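Local coordinates for putative diflavin flavoprotein A 5 (Nostoc sp. PCC 7120, PDB 4FEK), which probably transfers electrons from NADH to oxygen, reducing it to water, and is represented here by its N-terminal metallo-beta-lactamase-like section, at residues A[19-29]-A[63-74]. Numbering follows the deposited sequence.
Sequences KVLRARSWSRL and FMKIYLEALQQT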
loop_
_atom_site.group_PDB
_atom_site.type_symbol
_atom_site.label_atom_id
_atom_site.label_comp_id
_atom_site.label_asym_id
_atom_site.label_seq_id
_atom_site.Cartn_x
_atom_site.Cartn_y
_atom_site.Cartn_z
ATOM N N LYS A 19 11.029 -7.489 -1.803
ATOM C CA LYS A 19 10.565 -7.568 -3.182
ATOM C C LYS A 19 9.201 -6.903 -3.348
ATOM O O LYS A 19 8.403 -6.887 -2.400
ATOM C CB LYS A 19 10.392 -9.023 -3.616
ATOM C CG LYS A 19 11.692 -9.830 -3.575
ATOM C CD LYS A 19 11.456 -11.258 -4.075
ATOM C CE LYS A 19 12.793 -12.003 -4.226
ATOM N NZ LYS A 19 12.594 -13.485 -4.298
ATOM N N VAL A 20 8.944 -6.396 -4.552
ATOM C CA VAL A 20 7.609 -5.906 -4.927
ATOM C C VAL A 20 7.005 -6.923 -5.877
ATOM O O VAL A 20 7.738 -7.552 -6.661
ATOM C CB VAL A 20 7.635 -4.472 -5.562
ATOM C CG1 VAL A 20 8.484 -4.419 -6.846
ATOM C CG2 VAL A 20 6.195 -3.981 -5.875
ATOM N N LEU A 21 5.691 -7.135 -5.745
ATOM C CA LEU A 21 4.889 -7.794 -6.757
ATOM C C LEU A 21 3.923 -6.749 -7.294
ATOM O O LEU A 21 3.067 -6.285 -6.550
ATOM C CB LEU A 21 4.084 -8.956 -6.144
ATOM C CG LEU A 21 4.854 -10.243 -5.820
ATOM C CD1 LEU A 21 5.708 -10.051 -4.573
ATOM C CD2 LEU A 21 3.897 -11.432 -5.654
ATOM N N ARG A 22 4.081 -6.345 -8.553
ATOM C CA ARG A 22 3.161 -5.371 -9.158
ATOM C C ARG A 22 2.178 -6.110 -10.047
ATOM O O ARG A 22 2.560 -6.663 -11.084
ATOM C CB ARG A 22 3.920 -4.353 -10.014
ATOM C CG ARG A 22 5.126 -3.714 -9.349
ATOM C CD ARG A 22 5.856 -2.867 -10.401
ATOM N NE ARG A 22 5.223 -1.585 -10.576
ATOM C CZ ARG A 22 5.008 -0.943 -11.724
ATOM N NH1 ARG A 22 5.346 -1.432 -12.905
ATOM N NH2 ARG A 22 4.415 0.230 -11.671
ATOM N N ALA A 23 0.930 -6.171 -9.622
ATOM C CA ALA A 23 -0.119 -6.769 -10.428
ATOM C C ALA A 23 -0.522 -5.694 -11.406
ATOM O O ALA A 23 -0.912 -4.597 -10.992
ATOM C CB ALA A 23 -1.286 -7.133 -9.559
ATOM N N ARG A 24 -0.431 -5.998 -12.693
ATOM C CA ARG A 24 -0.582 -4.972 -13.720
ATOM C C ARG A 24 -1.832 -5.167 -14.548
ATOM O O ARG A 24 -2.207 -6.306 -14.877
ATOM C CB ARG A 24 0.654 -4.936 -14.634
ATOM C CG ARG A 24 1.952 -4.682 -13.894
ATOM C CD ARG A 24 3.065 -4.330 -14.847
ATOM N NE ARG A 24 3.345 -5.412 -15.785
ATOM C CZ ARG A 24 4.125 -5.294 -16.854
ATOM N NH1 ARG A 24 4.722 -4.140 -17.126
ATOM N NH2 ARG A 24 4.302 -6.334 -17.660
ATOM N N SER A 25 -2.482 -4.048 -14.880
ATOM C CA SER A 25 -3.585 -4.062 -15.828
ATOM C C SER A 25 -3.481 -2.903 -16.830
ATOM O O SER A 25 -3.359 -1.737 -16.447
ATOM C CB SER A 25 -4.937 -4.024 -15.120
ATOM O OG SER A 25 -6.002 -4.110 -16.073
ATOM N N TRP A 26 -3.518 -3.225 -18.115
ATOM C CA TRP A 26 -3.397 -2.176 -19.136
ATOM C C TRP A 26 -4.695 -1.392 -19.368
ATOM O O TRP A 26 -4.703 -0.370 -20.067
ATOM C CB TRP A 26 -2.835 -2.764 -20.435
ATOM C CG TRP A 26 -1.475 -3.370 -20.201
ATOM C CD1 TRP A 26 -1.195 -4.660 -19.830
ATOM C CD2 TRP A 26 -0.217 -2.693 -20.274
ATOM N NE1 TRP A 26 0.162 -4.825 -19.678
ATOM C CE2 TRP A 26 0.785 -3.635 -19.949
ATOM C CE3 TRP A 26 0.160 -1.383 -20.581
ATOM C CZ2 TRP A 26 2.140 -3.308 -19.934
ATOM C CZ3 TRP A 26 1.508 -1.059 -20.568
ATOM C CH2 TRP A 26 2.482 -2.020 -20.252
ATOM N N SER A 27 -5.782 -1.859 -18.761
ATOM C CA SER A 27 -7.084 -1.196 -18.866
ATOM C C SER A 27 -7.630 -0.924 -17.470
ATOM O O SER A 27 -7.123 -1.475 -16.481
ATOM C CB SER A 27 -8.059 -2.073 -19.656
ATOM O OG SER A 27 -8.143 -3.361 -19.066
ATOM N N ARG A 28 -8.647 -0.063 -17.390
ATOM C CA ARG A 28 -9.221 0.344 -16.105
ATOM C C ARG A 28 -9.689 -0.883 -15.315
ATOM O O ARG A 28 -10.104 -1.888 -15.899
ATOM C CB ARG A 28 -10.391 1.304 -16.320
ATOM C CG ARG A 28 -11.627 0.670 -16.871
ATOM C CD ARG A 28 -11.884 1.188 -18.270
ATOM N NE ARG A 28 -11.821 0.099 -19.206
ATOM C CZ ARG A 28 -11.707 0.231 -20.519
ATOM N NH1 ARG A 28 -11.636 1.435 -21.082
ATOM N NH2 ARG A 28 -11.658 -0.860 -21.264
ATOM N N LEU A 29 -9.603 -0.800 -13.995
ATOM C CA LEU A 29 -10.149 -1.845 -13.137
ATOM C C LEU A 29 -11.623 -1.571 -12.898
ATOM O O LEU A 29 -12.409 -2.492 -12.717
ATOM C CB LEU A 29 -9.426 -1.875 -11.793
ATOM C CG LEU A 29 -8.022 -2.468 -11.763
ATOM C CD1 LEU A 29 -7.481 -2.476 -10.333
ATOM C CD2 LEU A 29 -8.059 -3.857 -12.347
ATOM N N PHE A 63 -7.326 -9.125 -9.150
ATOM C CA PHE A 63 -5.940 -9.566 -9.334
ATOM C C PHE A 63 -5.613 -10.812 -8.491
ATOM O O PHE A 63 -4.482 -11.300 -8.509
ATOM C CB PHE A 63 -4.996 -8.463 -8.878
ATOM C CG PHE A 63 -4.826 -7.343 -9.862
ATOM C CD1 PHE A 63 -4.497 -7.600 -11.187
ATOM C CD2 PHE A 63 -4.936 -6.021 -9.443
ATOM C CE1 PHE A 63 -4.297 -6.560 -12.082
ATOM C CE2 PHE A 63 -4.749 -4.975 -10.345
ATOM C CZ PHE A 63 -4.425 -5.258 -11.664
HETATM N N MSE A 64 -6.597 -11.312 -7.752
HETATM C CA MSE A 64 -6.354 -12.341 -6.741
HETATM C C MSE A 64 -5.629 -13.567 -7.264
HETATM O O MSE A 64 -4.625 -13.992 -6.681
HETATM C CB MSE A 64 -7.666 -12.797 -6.113
HETATM C CG MSE A 64 -7.519 -13.999 -5.197
HETATM SE SE MSE A 64 -9.255 -14.557 -4.472
HETATM C CE MSE A 64 -10.175 -14.994 -6.146
ATOM N N LYS A 65 -6.146 -14.133 -8.350
ATOM C CA LYS A 65 -5.593 -15.374 -8.887
ATOM C C LYS A 65 -4.147 -15.232 -9.335
ATOM O O LYS A 65 -3.298 -16.020 -8.926
ATOM C CB LYS A 65 -6.440 -15.928 -10.033
ATOM C CG LYS A 65 -5.902 -17.259 -10.564
ATOM C CD LYS A 65 -6.680 -17.752 -11.787
ATOM C CE LYS A 65 -6.225 -19.136 -12.232
ATOM N NZ LYS A 65 -6.642 -20.224 -11.298
ATOM N N ILE A 66 -3.846 -14.224 -10.156
ATOM C CA ILE A 66 -2.461 -14.079 -10.618
ATOM C C ILE A 66 -1.526 -13.642 -9.492
ATOM O O ILE A 66 -0.348 -13.999 -9.480
ATOM C CB ILE A 66 -2.317 -13.139 -11.845
ATOM C CG1 ILE A 66 -2.840 -11.741 -11.531
ATOM C CG2 ILE A 66 -3.040 -13.717 -13.054
ATOM C CD1 ILE A 66 -2.620 -10.755 -12.667
ATOM N N TYR A 67 -2.064 -12.878 -8.540
ATOM C CA TYR A 67 -1.309 -12.516 -7.366
ATOM C C TYR A 67 -0.851 -13.749 -6.572
ATOM O O TYR A 67 0.327 -13.900 -6.273
ATOM C CB TYR A 67 -2.147 -11.627 -6.465
ATOM C CG TYR A 67 -1.445 -11.331 -5.172
ATOM C CD1 TYR A 67 -0.273 -10.585 -5.151
ATOM C CD2 TYR A 67 -1.941 -11.823 -3.968
ATOM C CE1 TYR A 67 0.380 -10.313 -3.960
ATOM C CE2 TYR A 67 -1.296 -11.567 -2.774
ATOM C CZ TYR A 67 -0.141 -10.806 -2.776
ATOM O OH TYR A 67 0.478 -10.547 -1.575
ATOM N N LEU A 68 -1.796 -14.608 -6.209
ATOM C CA LEU A 68 -1.478 -15.788 -5.410
ATOM C C LEU A 68 -0.506 -16.746 -6.110
ATOM O O LEU A 68 0.387 -17.315 -5.464
ATOM C CB LEU A 68 -2.759 -16.521 -5.014
ATOM C CG LEU A 68 -3.617 -15.730 -4.022
ATOM C CD1 LEU A 68 -4.946 -16.431 -3.809
ATOM C CD2 LEU A 68 -2.889 -15.498 -2.703
ATOM N N GLU A 69 -0.684 -16.933 -7.417
ATOM C CA GLU A 69 0.278 -17.712 -8.216
ATOM C C GLU A 69 1.693 -17.146 -8.133
ATOM O O GLU A 69 2.640 -17.892 -7.896
ATOM C CB GLU A 69 -0.159 -17.793 -9.680
ATOM C CG GLU A 69 -1.493 -18.528 -9.877
ATOM C CD GLU A 69 -1.682 -19.055 -11.302
ATOM O OE1 GLU A 69 -0.680 -19.123 -12.056
ATOM O OE2 GLU A 69 -2.827 -19.401 -11.667
ATOM N N ALA A 70 1.840 -15.830 -8.326
ATOM C CA ALA A 70 3.155 -15.197 -8.217
ATOM C C ALA A 70 3.724 -15.270 -6.786
ATOM O O ALA A 70 4.929 -15.483 -6.581
ATOM C CB ALA A 70 3.094 -13.736 -8.701
ATOM N N LEU A 71 2.853 -15.104 -5.802
ATOM C CA LEU A 71 3.288 -15.078 -4.413
ATOM C C LEU A 71 3.814 -16.469 -4.046
ATOM O O LEU A 71 4.864 -16.601 -3.411
ATOM C CB LEU A 71 2.122 -14.684 -3.503
ATOM C CG LEU A 71 2.425 -14.649 -2.011
ATOM C CD1 LEU A 71 3.442 -13.568 -1.740
ATOM C CD2 LEU A 71 1.141 -14.459 -1.190
ATOM N N GLN A 72 3.085 -17.500 -4.475
ATOM C CA GLN A 72 3.494 -18.892 -4.265
ATOM C C GLN A 72 4.838 -19.206 -4.908
ATOM O O GLN A 72 5.585 -20.043 -4.416
ATOM C CB GLN A 72 2.443 -19.861 -4.814
ATOM C CG GLN A 72 1.593 -20.516 -3.752
ATOM C CD GLN A 72 0.800 -21.716 -4.277
ATOM O OE1 GLN A 72 0.885 -22.074 -5.452
ATOM N NE2 GLN A 72 0.015 -22.328 -3.400
ATOM N N GLN A 73 5.147 -18.535 -6.008
ATOM C CA GLN A 73 6.437 -18.723 -6.651
ATOM C C GLN A 73 7.550 -17.970 -5.942
ATOM O O GLN A 73 8.715 -18.282 -6.133
ATOM C CB GLN A 73 6.368 -18.351 -8.136
ATOM C CG GLN A 73 5.391 -19.237 -8.921
ATOM C CD GLN A 73 5.170 -18.774 -10.355
ATOM O OE1 GLN A 73 5.718 -17.757 -10.789
ATOM N NE2 GLN A 73 4.359 -19.525 -11.100
ATOM N N THR A 74 7.193 -17.001 -5.100
ATOM C CA THR A 74 8.185 -16.163 -4.444
ATOM C C THR A 74 8.477 -16.578 -3.001
ATOM O O THR A 74 9.605 -16.496 -2.528
ATOM C CB THR A 74 7.711 -14.691 -4.410
ATOM O OG1 THR A 74 7.247 -14.310 -5.709
ATOM C CG2 THR A 74 8.834 -13.776 -3.968
#
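CG of Phe63 lies anti to the carbonyl carbon (chi1 -78°), and this torsion brings the ring from near the start of helix 61-74 against Ala23. The methyl CB of Ala23 sits over one ring face, 3.6 Å from the Phe63 centroid in a CH-pi contact, displaced toward the rim on the CG and CD1 side. The far edge of the ring meets backbone and side chain of the next residues: Phe63 CE1 approaches Arg24 O at 3.5 Å, and Phe63 CZ lies 3.7 Å from Ser25 CB. Beyond the strand end, Leu29 crosses the Phe63 side chain at about a right angle, with Leu29 CD1 3.7 Å from Phe63 CE2.

In this metallo-beta-lactamase-like fold, helix 61-74 packs against a mixed sheet; the axes of 63-74 and strand 19-25 run roughly antiparallel (148°) and come within 9.2 Å at their closest. Alternate residues Leu21 and Ala23 point at the helix, whereas Arg24 leaves the backbone away from it, and its guanidinium makes salt bridges with Asp8 and Asp183.

Further along, a single methyl of Leu21, CD2, fits among Tyr67, Ala70 and Leu71, and is 3.9 Å from Ala70 CB. Tyr67 turns its CE1 to that methyl, while its hydroxyl hydrogen-bonds Ser45 on the adjoining strand 41-49. At Thr74, OG1 bonds back to Ala70 O at 2.7 Å, while Thr74 CG2 meets the extended Lys19 chain tip to tip, 3.6 Å from Lys19 CD.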